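Local structure of gamma-glutamyltranspeptidase (Ggt) (Helicobacter pylori 26695, 5BPK) at residues 5-10 against 176-181. The protein probably transfers or hydrolyses the gamma-glutamyl group of glutathione and related compounds, as an N-terminal nucleophile hydrolase. Numbering follows the deposited sequence.
Sequences SVADRW and SVFYGS. With EDO (1,2-ethanediol), chain S.
Phe-178 reaches from strand 176-181 to the end of strand 2-8, where the CD2-CE2 side of its ring meets Ala-7 and the CE2-CZ end meets the carbonyl of Asp-8. A long, flat, apolar group suits this buried site, spanning sheet layers whose CA atoms (Ala-7 to Phe-178) lie 8.0 Å apart. CG of Phe-178 stands anti to its carbonyl carbon (chi1 -58°), a setting that leans the ring along the strand, toward the Ser-176 end, and brings CZ to Asp-8 and within 4.1 Å of CA of Arg-9. Its CE2 lies 4.0 Å from CB of Ala-7, a methyl small enough to let ring and strand approach. CZ is 3.3 Å from O of Asp-8, which sits at the ring edge near its plane; there slightly positive ring hydrogens can face the oxygen.

The contact joins two layers of the Ntn-hydrolase sandwich: strand 2-8 follows Thr-1, which lines the inhibitor pocket, and pairs with 13-19, whereas 176-181 belongs to the antiparallel sheet containing 166-171 and is its last strand within this chain. No hydrogen bond links the segments; both strands continue their ladders onto the neighbouring chain.

The side chain of Asp-8 leaves its backbone away from strand 176-181, and its carboxylate serves the turn: OD1 accepts a weak hydrogen bond from N of Trp-10 (3.0 Å, 133°), and OD2 binds Asn-12 and N of Ala-61 of the neighbouring chain. Ser-181 OG, anti to its backbone N (chi1 -171°), accepts a 2.8 Å hydrogen bond from O1 of a 1,2-ethanediol, probably from crystallisation.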
loop_
_atom_site.group_PDB
_atom_site.type_symbol
_atom_site.label_atom_id
_atom_site.label_comp_id
_atom_site.label_asym_id
_atom_site.label_seq_id
_atom_site.Cartn_x
_atom_site.Cartn_y
_atom_site.Cartn_z
ATOM N N SER B 5 -4.408 5.966 8.049
ATOM C CA SER B 5 -3.552 6.321 9.154
ATOM C C SER B 5 -4.419 6.692 10.349
ATOM O O SER B 5 -5.386 7.459 10.203
ATOM C CB SER B 5 -2.665 7.511 8.773
ATOM O OG SER B 5 -1.723 7.173 7.750
ATOM N N VAL B 6 -4.045 6.190 11.526
ATOM C CA VAL B 6 -4.794 6.448 12.748
ATOM C C VAL B 6 -3.830 6.747 13.893
ATOM O O VAL B 6 -2.820 6.071 14.053
ATOM C CB VAL B 6 -5.688 5.239 13.172
ATOM C CG1 VAL B 6 -6.625 5.644 14.305
ATOM C CG2 VAL B 6 -6.485 4.666 11.976
ATOM N N ALA B 7 -4.166 7.744 14.701
ATOM C CA ALA B 7 -3.424 8.020 15.933
ATOM C C ALA B 7 -4.411 8.425 17.015
ATOM O O ALA B 7 -5.290 9.261 16.755
ATOM C CB ALA B 7 -2.383 9.105 15.709
ATOM N N ASP B 8 -4.285 7.810 18.197
ATOM C CA ASP B 8 -5.212 8.050 19.305
ATOM C C ASP B 8 -4.591 8.912 20.416
ATOM O O ASP B 8 -3.432 9.314 20.332
ATOM C CB ASP B 8 -5.820 6.736 19.836
ATOM C CG ASP B 8 -4.821 5.829 20.534
ATOM O OD1 ASP B 8 -3.810 6.308 21.095
ATOM O OD2 ASP B 8 -5.081 4.607 20.538
ATOM N N ARG B 9 -5.377 9.211 21.446
ATOM C CA ARG B 9 -4.941 10.128 22.500
ATOM C C ARG B 9 -3.885 9.533 23.430
ATOM O O ARG B 9 -3.171 10.274 24.115
ATOM C CB ARG B 9 -6.146 10.600 23.317
ATOM C CG ARG B 9 -6.801 9.521 24.167
ATOM C CD ARG B 9 -8.221 9.922 24.547
ATOM N NE ARG B 9 -8.271 11.124 25.385
ATOM C CZ ARG B 9 -9.399 11.639 25.862
ATOM N NH1 ARG B 9 -9.377 12.732 26.615
ATOM N NH2 ARG B 9 -10.555 11.053 25.589
ATOM N N TRP B 10 -3.778 8.205 23.449
ATOM C CA TRP B 10 -2.871 7.524 24.372
ATOM C C TRP B 10 -1.461 7.353 23.837
ATOM O O TRP B 10 -0.552 7.024 24.590
ATOM C CB TRP B 10 -3.448 6.172 24.795
ATOM C CG TRP B 10 -4.759 6.333 25.507
ATOM C CD1 TRP B 10 -4.944 6.753 26.791
ATOM C CD2 TRP B 10 -6.065 6.138 24.958
ATOM N NE1 TRP B 10 -6.284 6.794 27.091
ATOM C CE2 TRP B 10 -6.995 6.416 25.983
ATOM C CE3 TRP B 10 -6.543 5.724 23.711
ATOM C CZ2 TRP B 10 -8.367 6.312 25.788
ATOM C CZ3 TRP B 10 -7.903 5.619 23.520
ATOM C CH2 TRP B 10 -8.801 5.908 24.544
ATOM N N SER B 176 -1.769 16.342 23.406
ATOM C CA SER B 176 -1.139 16.573 22.103
ATOM C C SER B 176 -2.103 17.221 21.124
ATOM O O SER B 176 -3.315 17.250 21.358
ATOM C CB SER B 176 -0.677 15.241 21.512
ATOM O OG SER B 176 0.318 14.640 22.311
ATOM N N VAL B 177 -1.551 17.740 20.027
ATOM C CA VAL B 177 -2.344 18.186 18.896
ATOM C C VAL B 177 -2.071 17.262 17.712
ATOM O O VAL B 177 -0.926 16.900 17.444
ATOM C CB VAL B 177 -2.071 19.659 18.505
ATOM C CG1 VAL B 177 -0.608 19.885 18.166
ATOM C CG2 VAL B 177 -2.976 20.070 17.348
ATOM N N PHE B 178 -3.142 16.880 17.030
ATOM C CA PHE B 178 -3.085 16.015 15.865
ATOM C C PHE B 178 -3.431 16.815 14.617
ATOM O O PHE B 178 -4.496 17.428 14.550
ATOM C CB PHE B 178 -4.087 14.876 16.017
ATOM C CG PHE B 178 -3.863 14.040 17.236
ATOM C CD1 PHE B 178 -4.325 14.468 18.476
ATOM C CD2 PHE B 178 -3.207 12.822 17.158
ATOM C CE1 PHE B 178 -4.122 13.709 19.619
ATOM C CE2 PHE B 178 -3.005 12.055 18.302
ATOM C CZ PHE B 178 -3.462 12.502 19.534
ATOM N N TYR B 179 -2.521 16.799 13.644
ATOM C CA TYR B 179 -2.718 17.447 12.353
ATOM C C TYR B 179 -2.774 16.379 11.276
ATOM O O TYR B 179 -1.961 15.458 11.266
ATOM C CB TYR B 179 -1.584 18.425 12.045
ATOM C CG TYR B 179 -1.569 19.634 12.939
ATOM C CD1 TYR B 179 -2.593 20.572 12.873
ATOM C CD2 TYR B 179 -0.539 19.847 13.838
ATOM C CE1 TYR B 179 -2.593 21.689 13.687
ATOM C CE2 TYR B 179 -0.531 20.971 14.660
ATOM C CZ TYR B 179 -1.558 21.883 14.576
ATOM O OH TYR B 179 -1.547 22.994 15.399
ATOM N N GLY B 180 -3.745 16.495 10.378
ATOM C CA GLY B 180 -3.927 15.514 9.329
ATOM C C GLY B 180 -4.009 16.098 7.942
ATOM O O GLY B 180 -4.364 17.256 7.753
ATOM N N SER B 181 -3.681 15.270 6.960
ATOM C CA SER B 181 -3.888 15.630 5.580
ATOM C C SER B 181 -4.297 14.420 4.760
ATOM O O SER B 181 -3.695 13.339 4.860
ATOM C CB SER B 181 -2.641 16.280 4.978
ATOM O OG SER B 181 -2.927 16.808 3.682
HETATM C C1 EDO S . -5.633 19.433 3.369
HETATM O O1 EDO S . -4.731 18.621 2.586
HETATM C C2 EDO S . -5.970 18.713 4.668
HETATM O O2 EDO S . -6.558 17.435 4.412
#